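Local coordinates for dehydroascorbate reductase (Chlamydomonas reinhardtii, PDB 5XFT), which probably catalyses the glutathione-dependent reduction of dehydroascorbate to ascorbate, as a member of the GST superfamily, at residues A[175-178]-A[184-187]. Sequence-based numbering, arbitrary orientation.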
ATOM      1  N   TRP A 175     -13.222  -4.737 -15.288  1.00 50.35           N
ATOM      2  CA  TRP A 175     -12.754  -5.949 -14.632  1.00 50.13           C
ATOM      3  C   TRP A 175     -13.288  -6.014 -13.207  1.00 51.79           C
ATOM      4  O   TRP A 175     -13.534  -4.991 -12.563  1.00 51.11           O
ATOM      5  CB  TRP A 175     -11.226  -5.988 -14.629  1.00 49.42           C
ATOM      6  CG  TRP A 175     -10.626  -7.226 -14.027  1.00 54.27           C
ATOM      7  CD1 TRP A 175     -10.245  -8.359 -14.689  1.00 52.94           C
ATOM      8  CD2 TRP A 175     -10.315  -7.449 -12.642  1.00 53.30           C
ATOM      9  NE1 TRP A 175      -9.723  -9.272 -13.803  1.00 49.77           N
ATOM     10  CE2 TRP A 175      -9.757  -8.740 -12.541  1.00 50.48           C
ATOM     11  CE3 TRP A 175     -10.460  -6.684 -11.477  1.00 46.04           C
ATOM     12  CZ2 TRP A 175      -9.344  -9.281 -11.327  1.00 50.20           C
ATOM     13  CZ3 TRP A 175     -10.049  -7.223 -10.274  1.00 43.40           C
ATOM     14  CH2 TRP A 175      -9.499  -8.510 -10.208  1.00 47.26           C
ATOM     15  N   GLU A 176     -13.484  -7.231 -12.716  1.00 62.11           N
ATOM     16  CA  GLU A 176     -14.024  -7.404 -11.380  1.00 65.09           C
ATOM     17  C   GLU A 176     -13.317  -8.551 -10.681  1.00 60.54           C
ATOM     18  O   GLU A 176     -12.821  -9.483 -11.322  1.00 61.28           O
ATOM     19  CB  GLU A 176     -15.533  -7.647 -11.415  1.00 68.26           C
ATOM     20  CG  GLU A 176     -16.300  -6.729 -10.490  1.00 75.50           C
ATOM     21  CD  GLU A 176     -17.713  -6.485 -10.961  1.00 86.07           C
ATOM     22  OE1 GLU A 176     -18.515  -7.443 -10.968  1.00 92.12           O
ATOM     23  OE2 GLU A 176     -18.024  -5.334 -11.328  1.00 87.80           O
ATOM     24  N   LEU A 177     -13.262  -8.454  -9.363  1.00 50.91           N
ATOM     25  CA  LEU A 177     -12.707  -9.517  -8.540  1.00 44.56           C
ATOM     26  C   LEU A 177     -13.687 -10.681  -8.506  1.00 46.64           C
ATOM     27  O   LEU A 177     -14.797 -10.525  -7.976  1.00 52.37           O
ATOM     28  CB  LEU A 177     -12.438  -8.992  -7.135  1.00 39.38           C
ATOM     29  CG  LEU A 177     -11.631  -9.871  -6.183  1.00 35.49           C
ATOM     30  CD1 LEU A 177     -10.205 -10.015  -6.681  1.00 36.65           C
ATOM     31  CD2 LEU A 177     -11.657  -9.290  -4.782  1.00 33.71           C
ATOM     32  N   PRO A 178     -13.345 -11.842  -9.067  1.00 39.19           N
ATOM     33  CA  PRO A 178     -14.296 -12.960  -9.103  1.00 42.72           C
ATOM     34  C   PRO A 178     -14.852 -13.293  -7.725  1.00 56.09           C
ATOM     35  O   PRO A 178     -14.152 -13.210  -6.713  1.00 59.27           O
ATOM     36  CB  PRO A 178     -13.460 -14.116  -9.661  1.00 31.88           C
ATOM     37  CG  PRO A 178     -12.416 -13.448 -10.483  1.00 28.91           C
ATOM     38  CD  PRO A 178     -12.106 -12.139  -9.809  1.00 30.32           C
ATOM     39  N   LEU A 184     -10.487 -13.347  -0.626  1.00 30.15           N
ATOM     40  CA  LEU A 184     -10.106 -11.991  -1.007  1.00 29.68           C
ATOM     41  C   LEU A 184     -11.227 -10.999  -0.717  1.00 39.30           C
ATOM     42  O   LEU A 184     -10.965  -9.863  -0.296  1.00 44.92           O
ATOM     43  CB  LEU A 184      -9.714 -11.947  -2.482  1.00 25.72           C
ATOM     44  CG  LEU A 184      -8.376 -12.617  -2.792  1.00 32.93           C
ATOM     45  CD1 LEU A 184      -7.907 -12.269  -4.193  1.00 36.79           C
ATOM     46  CD2 LEU A 184      -7.333 -12.225  -1.763  1.00 26.25           C
ATOM     47  N   HIS A 185     -12.482 -11.407  -0.923  1.00 32.05           N
ATOM     48  CA  HIS A 185     -13.591 -10.493  -0.672  1.00 35.55           C
ATOM     49  C   HIS A 185     -13.748 -10.231   0.819  1.00 40.68           C
ATOM     50  O   HIS A 185     -13.898  -9.076   1.246  1.00 44.38           O
ATOM     51  CB  HIS A 185     -14.886 -11.043  -1.274  1.00 35.90           C
ATOM     52  CG  HIS A 185     -14.900 -11.047  -2.769  1.00 39.27           C
ATOM     53  ND1 HIS A 185     -15.256  -9.943  -3.514  1.00 44.08           N
ATOM     54  CD2 HIS A 185     -14.598 -12.020  -3.661  1.00 41.67           C
ATOM     55  CE1 HIS A 185     -15.170 -10.234  -4.798  1.00 44.87           C
ATOM     56  NE2 HIS A 185     -14.773 -11.489  -4.917  1.00 45.26           N
ATOM     57  N   LYS A 186     -13.697 -11.289   1.637  1.00 42.82           N
ATOM     58  CA  LYS A 186     -13.751 -11.045   3.076  1.00 45.48           C
ATOM     59  C   LYS A 186     -12.487 -10.365   3.581  1.00 32.14           C
ATOM     60  O   LYS A 186     -12.547  -9.659   4.590  1.00 30.17           O
ATOM     61  CB  LYS A 186     -14.016 -12.338   3.857  1.00 48.32           C
ATOM     62  CG  LYS A 186     -13.451 -13.593   3.243  1.00 55.94           C
ATOM     63  CD  LYS A 186     -13.949 -14.850   3.952  1.00 64.62           C
ATOM     64  CE  LYS A 186     -15.449 -15.081   3.759  1.00 66.35           C
ATOM     65  NZ  LYS A 186     -15.961 -16.203   4.605  1.00 65.49           N
ATOM     66  N   TYR A 187     -11.354 -10.546   2.898  1.00 22.10           N
ATOM     67  CA  TYR A 187     -10.164  -9.764   3.222  1.00 23.06           C
ATOM     68  C   TYR A 187     -10.435  -8.277   3.036  1.00 32.27           C
ATOM     69  O   TYR A 187     -10.154  -7.465   3.927  1.00 33.03           O
ATOM     70  CB  TYR A 187      -8.992 -10.221   2.355  1.00 25.78           C
ATOM     71  CG  TYR A 187      -7.666  -9.525   2.607  1.00 29.78           C
ATOM     72  CD1 TYR A 187      -7.017  -9.624   3.830  1.00 32.73           C
ATOM     73  CD2 TYR A 187      -7.042  -8.810   1.599  1.00 38.78           C
ATOM     74  CE1 TYR A 187      -5.796  -9.005   4.046  1.00 34.09           C
ATOM     75  CE2 TYR A 187      -5.824  -8.187   1.802  1.00 38.82           C
ATOM     76  CZ  TYR A 187      -5.202  -8.285   3.024  1.00 36.81           C
ATOM     77  OH  TYR A 187      -3.982  -7.657   3.214  1.00 29.30           O
TER
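L177 and P178 meet L184 and H185 in the all-helical C-terminal domain of this GST-fold protein, where the loop leaving helix 153-173 packs against the start of helix 182-193. The tight part is the L177 side chain, set against L184 and one face of the H185 imidazole. L177, a buried leucine, turns its side chain toward the helix and lays CD2 over that face, a CH-pi contact 3.8 Å from the ring centroid and 16° off its normal. CG stands anti to the backbone N (chi1 -169°), which swings the two methyls toward the helix: CD2 also touches L184 CB at 4.0 Å, while CD1 approaches L184 CD1 at 4.1 Å. The two leucine side chains cross at about a right angle, and both rest on L129 of helix 118-138; branched aliphatic chains suit this seam between loop and helices.

Toward solvent the contact thins out: L177 and L184 are buried, P178 and H185 partly exposed. Histidine suits this margin because its flat ring can accept a methyl on its face and still donate from its edge. The proline ring restricts the backbone phi, stiffening the loop where the P178 carbonyl accepts from H185. Were this histidine an alanine, the P178 carbonyl would probably lose this donor and the L177 methyl the flat surface it packs on. The bond closes the short loop onto the helix that follows it: H185 NE2 donates to P178 O at 2.6 Å, the oxygen lying almost in the ring plane while the nitrogen sits 52° out of the carbonyl plane.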